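Putative exported protein (Bacteroides fragilis, PDB 4RAA) is of unknown function, though it folds as a six-bladed beta-propeller of the YWTD superfamily and is probably exported, perhaps as a lipoprotein. Local coordinates at residues 43-48 / 90-95; 60-65 / 73-78. All coordinates share one frame; numbering follows the deposited sequence.

Contact 1. Residues 43-48 / 90-95; sequences VGLIRE and SSFFVD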
ATOM      1  N   VAL A  43       1.154 -28.214  -7.722  1.00 38.35           N
ATOM      2  CA  VAL A  43       2.210 -27.663  -6.840  1.00 38.13           C
ATOM      3  C   VAL A  43       2.994 -26.748  -7.771  1.00 38.42           C
ATOM      4  O   VAL A  43       4.014 -27.145  -8.348  1.00 39.14           O
ATOM      5  CB  VAL A  43       3.087 -28.732  -6.136  1.00 37.60           C
ATOM      6  CG1 VAL A  43       4.197 -28.090  -5.302  1.00 36.59           C
ATOM      7  CG2 VAL A  43       2.225 -29.604  -5.235  1.00 38.89           C
ATOM      8  N   GLY A  44       2.466 -25.533  -7.939  1.00 38.03           N
ATOM      9  CA  GLY A  44       3.036 -24.529  -8.835  1.00 37.02           C
ATOM     10  C   GLY A  44       4.391 -23.998  -8.423  1.00 37.24           C
ATOM     11  O   GLY A  44       5.310 -23.972  -9.238  1.00 41.44           O
ATOM     12  N   LEU A  45       4.504 -23.579  -7.160  1.00 36.39           N
ATOM     13  CA  LEU A  45       5.728 -22.984  -6.613  1.00 36.10           C
ATOM     14  C   LEU A  45       5.956 -23.483  -5.190  1.00 35.98           C
ATOM     15  O   LEU A  45       4.988 -23.709  -4.465  1.00 37.64           O
ATOM     16  CB  LEU A  45       5.575 -21.459  -6.642  1.00 37.55           C
ATOM     17  CG  LEU A  45       6.631 -20.510  -6.053  1.00 40.44           C
ATOM     18  CD1 LEU A  45       8.012 -20.671  -6.691  1.00 40.65           C
ATOM     19  CD2 LEU A  45       6.149 -19.067  -6.189  1.00 41.43           C
ATOM     20  N   ILE A  46       7.222 -23.643  -4.798  1.00 35.38           N
ATOM     21  CA  ILE A  46       7.587 -24.116  -3.454  1.00 35.69           C
ATOM     22  C   ILE A  46       8.833 -23.401  -2.900  1.00 36.05           C
ATOM     23  O   ILE A  46       9.787 -23.195  -3.632  1.00 34.71           O
ATOM     24  CB  ILE A  46       7.741 -25.657  -3.435  1.00 37.11           C
ATOM     25  CG1 ILE A  46       7.833 -26.193  -1.999  1.00 37.88           C
ATOM     26  CG2 ILE A  46       8.934 -26.122  -4.267  1.00 37.76           C
ATOM     27  CD1 ILE A  46       7.734 -27.702  -1.918  1.00 38.40           C
ATOM     28  N   ARG A  47       8.789 -23.025  -1.613  1.00 37.75           N
ATOM     29  CA  ARG A  47       9.871 -22.326  -0.911  1.00 39.51           C
ATOM     30  C   ARG A  47      10.019 -22.838   0.523  1.00 42.60           C
ATOM     31  O   ARG A  47       9.017 -23.155   1.161  1.00 42.14           O
ATOM     32  CB  ARG A  47       9.584 -20.814  -0.829  1.00 40.10           C
ATOM     33  CG  ARG A  47       9.433 -20.064  -2.150  1.00 38.91           C
ATOM     34  CD  ARG A  47      10.707 -20.076  -2.977  1.00 39.66           C
ATOM     35  NE  ARG A  47      10.609 -19.246  -4.187  1.00 41.35           N
ATOM     36  CZ  ARG A  47      11.422 -19.305  -5.258  1.00 43.09           C
ATOM     37  NH1 ARG A  47      12.415 -20.205  -5.351  1.00 42.63           N
ATOM     38  NH2 ARG A  47      11.221 -18.463  -6.285  1.00 44.22           N
ATOM     39  N   GLU A  48      11.263 -22.899   1.016  1.00 47.18           N
ATOM     40  CA  GLU A  48      11.553 -23.280   2.407  1.00 50.84           C
ATOM     41  C   GLU A  48      11.348 -22.061   3.303  1.00 49.66           C
ATOM     42  O   GLU A  48      11.547 -20.936   2.864  1.00 51.70           O
ATOM     43  CB  GLU A  48      13.010 -23.738   2.607  1.00 55.99           C
ATOM     44  CG  GLU A  48      13.475 -24.969   1.837  1.00 60.69           C
ATOM     45  CD  GLU A  48      14.852 -25.462   2.303  1.00 65.95           C
ATOM     46  OE1 GLU A  48      14.988 -25.868   3.480  1.00 69.62           O
ATOM     47  OE2 GLU A  48      15.802 -25.472   1.491  1.00 65.26           O
ATOM     48  N   SER A  90      -0.164 -15.719  -8.681  1.00 29.38           N
ATOM     49  CA  SER A  90       0.877 -16.072  -9.641  1.00 28.80           C
ATOM     50  C   SER A  90       2.208 -16.363  -8.954  1.00 28.48           C
ATOM     51  O   SER A  90       2.994 -17.147  -9.466  1.00 28.71           O
ATOM     52  CB  SER A  90       1.077 -14.930 -10.629  1.00 29.02           C
ATOM     53  OG  SER A  90       1.321 -13.728  -9.928  1.00 29.42           O
ATOM     54  N   SER A  91       2.474 -15.723  -7.817  1.00 28.76           N
ATOM     55  CA  SER A  91       3.742 -15.886  -7.105  1.00 29.16           C
ATOM     56  C   SER A  91       3.701 -15.315  -5.679  1.00 30.07           C
ATOM     57  O   SER A  91       2.713 -14.716  -5.260  1.00 30.94           O
ATOM     58  CB  SER A  91       4.862 -15.164  -7.883  1.00 28.72           C
ATOM     59  OG  SER A  91       6.120 -15.394  -7.297  1.00 28.59           O
ATOM     60  N   PHE A  92       4.786 -15.538  -4.943  1.00 30.58           N
ATOM     61  CA  PHE A  92       4.985 -14.957  -3.609  1.00 30.53           C
ATOM     62  C   PHE A  92       6.483 -14.928  -3.259  1.00 30.28           C
ATOM     63  O   PHE A  92       7.307 -15.472  -3.985  1.00 29.65           O
ATOM     64  CB  PHE A  92       4.174 -15.711  -2.538  1.00 30.47           C
ATOM     65  CG  PHE A  92       4.637 -17.127  -2.305  1.00 30.10           C
ATOM     66  CD1 PHE A  92       4.185 -18.168  -3.110  1.00 29.20           C
ATOM     67  CD2 PHE A  92       5.549 -17.421  -1.281  1.00 30.49           C
ATOM     68  CE1 PHE A  92       4.626 -19.474  -2.902  1.00 29.16           C
ATOM     69  CE2 PHE A  92       5.995 -18.724  -1.076  1.00 30.41           C
ATOM     70  CZ  PHE A  92       5.529 -19.755  -1.885  1.00 29.57           C
ATOM     71  N   PHE A  93       6.828 -14.273  -2.161  1.00 31.62           N
ATOM     72  CA  PHE A  93       8.220 -14.251  -1.678  1.00 32.51           C
ATOM     73  C   PHE A  93       8.257 -13.955  -0.194  1.00 34.00           C
ATOM     74  O   PHE A  93       7.274 -13.467   0.366  1.00 34.89           O
ATOM     75  CB  PHE A  93       9.122 -13.283  -2.481  1.00 32.19           C
ATOM     76  CG  PHE A  93       8.799 -11.817  -2.295  1.00 32.98           C
ATOM     77  CD1 PHE A  93       7.811 -11.193  -3.071  1.00 32.69           C
ATOM     78  CD2 PHE A  93       9.511 -11.039  -1.364  1.00 33.33           C
ATOM     79  CE1 PHE A  93       7.528  -9.835  -2.906  1.00 33.05           C
ATOM     80  CE2 PHE A  93       9.224  -9.686  -1.196  1.00 33.57           C
ATOM     81  CZ  PHE A  93       8.231  -9.085  -1.961  1.00 33.46           C
ATOM     82  N   VAL A  94       9.382 -14.293   0.427  1.00 34.93           N
ATOM     83  CA  VAL A  94       9.623 -14.070   1.850  1.00 35.95           C
ATOM     84  C   VAL A  94      10.671 -12.969   1.875  1.00 37.47           C
ATOM     85  O   VAL A  94      11.646 -13.059   1.123  1.00 37.40           O
ATOM     86  CB  VAL A  94      10.155 -15.362   2.520  1.00 35.78           C
ATOM     87  CG1 VAL A  94      10.475 -15.137   4.001  1.00 36.85           C
ATOM     88  CG2 VAL A  94       9.152 -16.503   2.334  1.00 34.70           C
ATOM     89  N   ASP A  95      10.498 -11.940   2.715  1.00 38.49           N
ATOM     90  CA  ASP A  95      11.497 -10.870   2.763  1.00 40.72           C
ATOM     91  C   ASP A  95      12.799 -11.411   3.372  1.00 43.18           C
ATOM     92  O   ASP A  95      12.792 -12.442   4.060  1.00 43.24           O
ATOM     93  CB  ASP A  95      10.990  -9.570   3.439  1.00 42.18           C
ATOM     94  CG  ASP A  95      10.926  -9.642   4.957  1.00 43.68           C
ATOM     95  OD1 ASP A  95      10.200 -10.526   5.473  1.00 44.21           O
ATOM     96  OD2 ASP A  95      11.560  -8.777   5.627  1.00 42.81           O
TER
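L45 and R47 on strand 45-48 meet F92 on strand 90-94 across two segments that run almost parallel, 5° apart, with axes 8.5 Å from each other and no hydrogen bond between them. That separation is too wide for backbone pairing, so side chains fill it. F92 reaches over with its ring, which a chi1 of 67°, placing CG between the backbone N and the carbonyl carbon, turns toward strand 45-48: CE1 lies 3.6 Å from L45 CD2, and CE2 lies 3.8 Å from R47 CG, both approaches being oblique to the ring. L45 CD2 is the branch that also brushes S91 OG. The polar end of S91 is taken up elsewhere, in a hydrogen bond to Q187. R47 touches the ring only through its aliphatic part. Its chain bends at chi2, and R47 and F92 pass each other pointing opposite ways. L45 CD1 sits over one face of the guanidinium, toward its rim; that plane is 72° from the phenyl ring. The two strands are probably the innermost ones of adjoining propeller blades, and F92 bridges them. Within its own blade, strand 45-49 pairs with strand 52-57, with a classic beta bulge at G44 and L45 facing L56; F92 also packs on L54 and L56 of that strand and on A103 of strand 100-105.

Contact 2. Residues 60-65 / 73-78; sequences NSNLYV and VNQIGQ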
ATOM      1  N   ASN A  60      -5.803 -23.773  -8.348  1.00 46.59           N
ATOM      2  CA  ASN A  60      -6.916 -23.302  -7.482  1.00 43.59           C
ATOM      3  C   ASN A  60      -6.626 -21.994  -6.708  1.00 41.38           C
ATOM      4  O   ASN A  60      -7.518 -21.471  -6.041  1.00 43.38           O
ATOM      5  CB  ASN A  60      -7.307 -24.389  -6.469  1.00 45.09           C
ATOM      6  CG  ASN A  60      -7.854 -25.654  -7.121  1.00 48.01           C
ATOM      7  OD1 ASN A  60      -8.431 -25.621  -8.211  1.00 51.27           O
ATOM      8  ND2 ASN A  60      -7.704 -26.777  -6.430  1.00 48.15           N
ATOM      9  N   SER A  61      -5.393 -21.489  -6.794  1.00 37.77           N
ATOM     10  CA  SER A  61      -4.929 -20.261  -6.131  1.00 36.30           C
ATOM     11  C   SER A  61      -5.025 -20.245  -4.602  1.00 34.94           C
ATOM     12  O   SER A  61      -5.476 -19.265  -4.028  1.00 33.73           O
ATOM     13  CB  SER A  61      -5.614 -19.021  -6.718  1.00 37.13           C
ATOM     14  OG  SER A  61      -5.076 -17.835  -6.139  1.00 36.40           O
ATOM     15  N   ASN A  62      -4.586 -21.330  -3.970  1.00 33.92           N
ATOM     16  CA  ASN A  62      -4.523 -21.467  -2.507  1.00 33.19           C
ATOM     17  C   ASN A  62      -3.052 -21.509  -2.110  1.00 31.73           C
ATOM     18  O   ASN A  62      -2.269 -22.198  -2.760  1.00 31.19           O
ATOM     19  CB  ASN A  62      -5.196 -22.768  -2.062  1.00 34.06           C
ATOM     20  CG  ASN A  62      -6.682 -22.794  -2.368  1.00 35.03           C
ATOM     21  OD1 ASN A  62      -7.414 -21.885  -1.991  1.00 37.15           O
ATOM     22  ND2 ASN A  62      -7.139 -23.844  -3.031  1.00 34.94           N
ATOM     23  N   LEU A  63      -2.677 -20.775  -1.064  1.00 30.98           N
ATOM     24  CA  LEU A  63      -1.303 -20.764  -0.561  1.00 30.30           C
ATOM     25  C   LEU A  63      -1.321 -21.572   0.726  1.00 30.90           C
ATOM     26  O   LEU A  63      -2.004 -21.183   1.667  1.00 31.96           O
ATOM     27  CB  LEU A  63      -0.832 -19.326  -0.314  1.00 29.90           C
ATOM     28  CG  LEU A  63       0.593 -19.090   0.190  1.00 30.00           C
ATOM     29  CD1 LEU A  63       1.615 -19.672  -0.770  1.00 29.59           C
ATOM     30  CD2 LEU A  63       0.863 -17.601   0.386  1.00 30.14           C
ATOM     31  N   TYR A  64      -0.587 -22.687   0.759  1.00 30.81           N
ATOM     32  CA  TYR A  64      -0.537 -23.589   1.920  1.00 32.13           C
ATOM     33  C   TYR A  64       0.816 -23.662   2.605  1.00 33.17           C
ATOM     34  O   TYR A  64       1.844 -23.352   1.993  1.00 33.43           O
ATOM     35  CB  TYR A  64      -0.860 -25.009   1.487  1.00 31.99           C
ATOM     36  CG  TYR A  64      -2.243 -25.224   0.972  1.00 31.78           C
ATOM     37  CD1 TYR A  64      -3.350 -24.977   1.780  1.00 32.54           C
ATOM     38  CD2 TYR A  64      -2.459 -25.775  -0.291  1.00 31.49           C
ATOM     39  CE1 TYR A  64      -4.642 -25.212   1.321  1.00 32.83           C
ATOM     40  CE2 TYR A  64      -3.749 -26.033  -0.752  1.00 31.83           C
ATOM     41  CZ  TYR A  64      -4.832 -25.744   0.053  1.00 32.40           C
ATOM     42  OH  TYR A  64      -6.096 -25.993  -0.414  1.00 33.54           O
ATOM     43  N   VAL A  65       0.796 -24.085   3.875  1.00 34.95           N
ATOM     44  CA  VAL A  65       2.013 -24.347   4.651  1.00 36.54           C
ATOM     45  C   VAL A  65       1.968 -25.812   5.079  1.00 38.10           C
ATOM     46  O   VAL A  65       1.006 -26.262   5.713  1.00 38.98           O
ATOM     47  CB  VAL A  65       2.172 -23.446   5.888  1.00 38.03           C
ATOM     48  CG1 VAL A  65       3.493 -23.739   6.602  1.00 39.35           C
ATOM     49  CG2 VAL A  65       2.122 -21.976   5.478  1.00 37.59           C
ATOM     50  N   VAL A  73       0.201 -27.657   8.137  1.00 45.85           N
ATOM     51  CA  VAL A  73       0.339 -26.736   9.273  1.00 47.88           C
ATOM     52  C   VAL A  73      -0.825 -25.760   9.270  1.00 47.98           C
ATOM     53  O   VAL A  73      -1.539 -25.667  10.261  1.00 51.15           O
ATOM     54  CB  VAL A  73       1.672 -25.933   9.246  1.00 48.24           C
ATOM     55  CG1 VAL A  73       1.766 -24.955  10.430  1.00 49.45           C
ATOM     56  CG2 VAL A  73       2.868 -26.882   9.239  1.00 48.76           C
ATOM     57  N   ASN A  74      -0.986 -25.014   8.174  1.00 46.14           N
ATOM     58  CA  ASN A  74      -2.035 -23.986   8.056  1.00 45.93           C
ATOM     59  C   ASN A  74      -2.098 -23.387   6.640  1.00 43.08           C
ATOM     60  O   ASN A  74      -1.147 -23.547   5.869  1.00 41.68           O
ATOM     61  CB  ASN A  74      -1.759 -22.836   9.062  1.00 48.92           C
ATOM     62  CG  ASN A  74      -2.980 -21.982   9.347  1.00 52.48           C
ATOM     63  OD1 ASN A  74      -4.110 -22.334   8.991  1.00 57.53           O
ATOM     64  ND2 ASN A  74      -2.762 -20.848  10.005  1.00 52.80           N
ATOM     65  N   GLN A  75      -3.221 -22.741   6.295  1.00 41.87           N
ATOM     66  CA  GLN A  75      -3.364 -21.999   5.024  1.00 39.51           C
ATOM     67  C   GLN A  75      -3.022 -20.531   5.281  1.00 38.56           C
ATOM     68  O   GLN A  75      -3.375 -19.992   6.333  1.00 39.48           O
ATOM     69  CB  GLN A  75      -4.781 -22.089   4.436  1.00 39.10           C
ATOM     70  CG  GLN A  75      -4.874 -21.439   3.048  1.00 37.89           C
ATOM     71  CD  GLN A  75      -6.189 -21.621   2.325  1.00 38.16           C
ATOM     72  OE1 GLN A  75      -7.076 -22.353   2.776  1.00 39.87           O
ATOM     73  NE2 GLN A  75      -6.314 -20.968   1.168  1.00 36.56           N
ATOM     74  N   ILE A  76      -2.363 -19.895   4.308  1.00 36.75           N
ATOM     75  CA  ILE A  76      -1.995 -18.473   4.379  1.00 35.96           C
ATOM     76  C   ILE A  76      -3.118 -17.710   3.696  1.00 35.63           C
ATOM     77  O   ILE A  76      -3.217 -17.729   2.472  1.00 34.81           O
ATOM     78  CB  ILE A  76      -0.621 -18.170   3.717  1.00 34.82           C
ATOM     79  CG1 ILE A  76       0.463 -19.069   4.349  1.00 35.08           C
ATOM     80  CG2 ILE A  76      -0.276 -16.679   3.850  1.00 34.60           C
ATOM     81  CD1 ILE A  76       1.895 -18.735   3.991  1.00 34.50           C
ATOM     82  N   GLY A  77      -3.951 -17.037   4.493  1.00 36.67           N
ATOM     83  CA  GLY A  77      -5.109 -16.296   3.991  1.00 36.46           C
ATOM     84  C   GLY A  77      -6.163 -17.260   3.503  1.00 36.94           C
ATOM     85  O   GLY A  77      -6.227 -18.398   3.971  1.00 37.78           O
ATOM     86  N   GLN A  78      -6.983 -16.807   2.560  1.00 37.55           N
ATOM     87  CA  GLN A  78      -8.032 -17.646   1.950  1.00 37.38           C
ATOM     88  C   GLN A  78      -8.541 -17.033   0.656  1.00 37.38           C
ATOM     89  O   GLN A  78      -8.206 -15.894   0.345  1.00 37.16           O
ATOM     90  CB  GLN A  78      -9.197 -17.837   2.917  1.00 39.02           C
ATOM     91  CG  GLN A  78      -9.714 -16.542   3.523  1.00 40.58           C
ATOM     92  CD  GLN A  78     -11.112 -16.643   4.098  1.00 43.00           C
ATOM     93  OE1 GLN A  78     -11.642 -17.732   4.334  1.00 44.90           O
ATOM     94  NE2 GLN A  78     -11.726 -15.490   4.320  1.00 44.29           N
TER
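Q75 runs at a slant across the ring of Y64, its amide plane turned 56° from the ring plane and OE1 4.0 Å from Y64 CE1, an oblique approach. CG stands anti to the backbone N (chi1 -174°) and the chain runs extended beyond it, which carries the amide past the ring toward N62. There the two amide planes are nearly perpendicular, 84° apart. Q75 NE2 has a partner in Y86 OH, which is also hydrogen-bonded to L63 N and I76 O, and the hydroxyl of Y64 bonds to L39 O. Y64 and Q75 share one face of an antiparallel hairpin, strands 62-67 and 72-79, which by its place in the sheet is probably the outer pair of a propeller blade. They form a non-hydrogen-bonded pair; V65 and N74 form a hydrogen-bonded one, with V65 N 2.8 Å from N74 O. V73 and N74 make a classic beta bulge opposite V65: V65 O takes V73 N at 2.9 Å and N74 N in a weaker bond. Further along, I76 N donates to L63 O at 3.0 Å. Apolar groups meet across the strands too. I76 lies aslant L63 and V65, with its CB 3.7 Å from L63 CD2 and its CG1 3.5 Å from V65 CG2. F119 touches both V65 and I76, and L63 reaches on to L89 of strand 85-94.

The centres of the two contacts lie about 11 Å apart, and they touch where F92 CE1 of contact 1 packs 3.7 Å from L63 CD1 of contact 2. Along the chain contact 2 lies within the loop that contact 1 closes: strands 45-49, 52-57, 62-67 and 72-79 follow one another as an antiparallel set, and the chain then passes into strand 85-94. Contact 1 sits about 9 Å from the centre of the chain and contact 2 about 18 Å, both measured from their centres. Consistent with a propeller, the first joins one blade to the next near the middle, while the second knits together the peripheral hairpin of the earlier blade, whose last strand also neighbours strand 85-94.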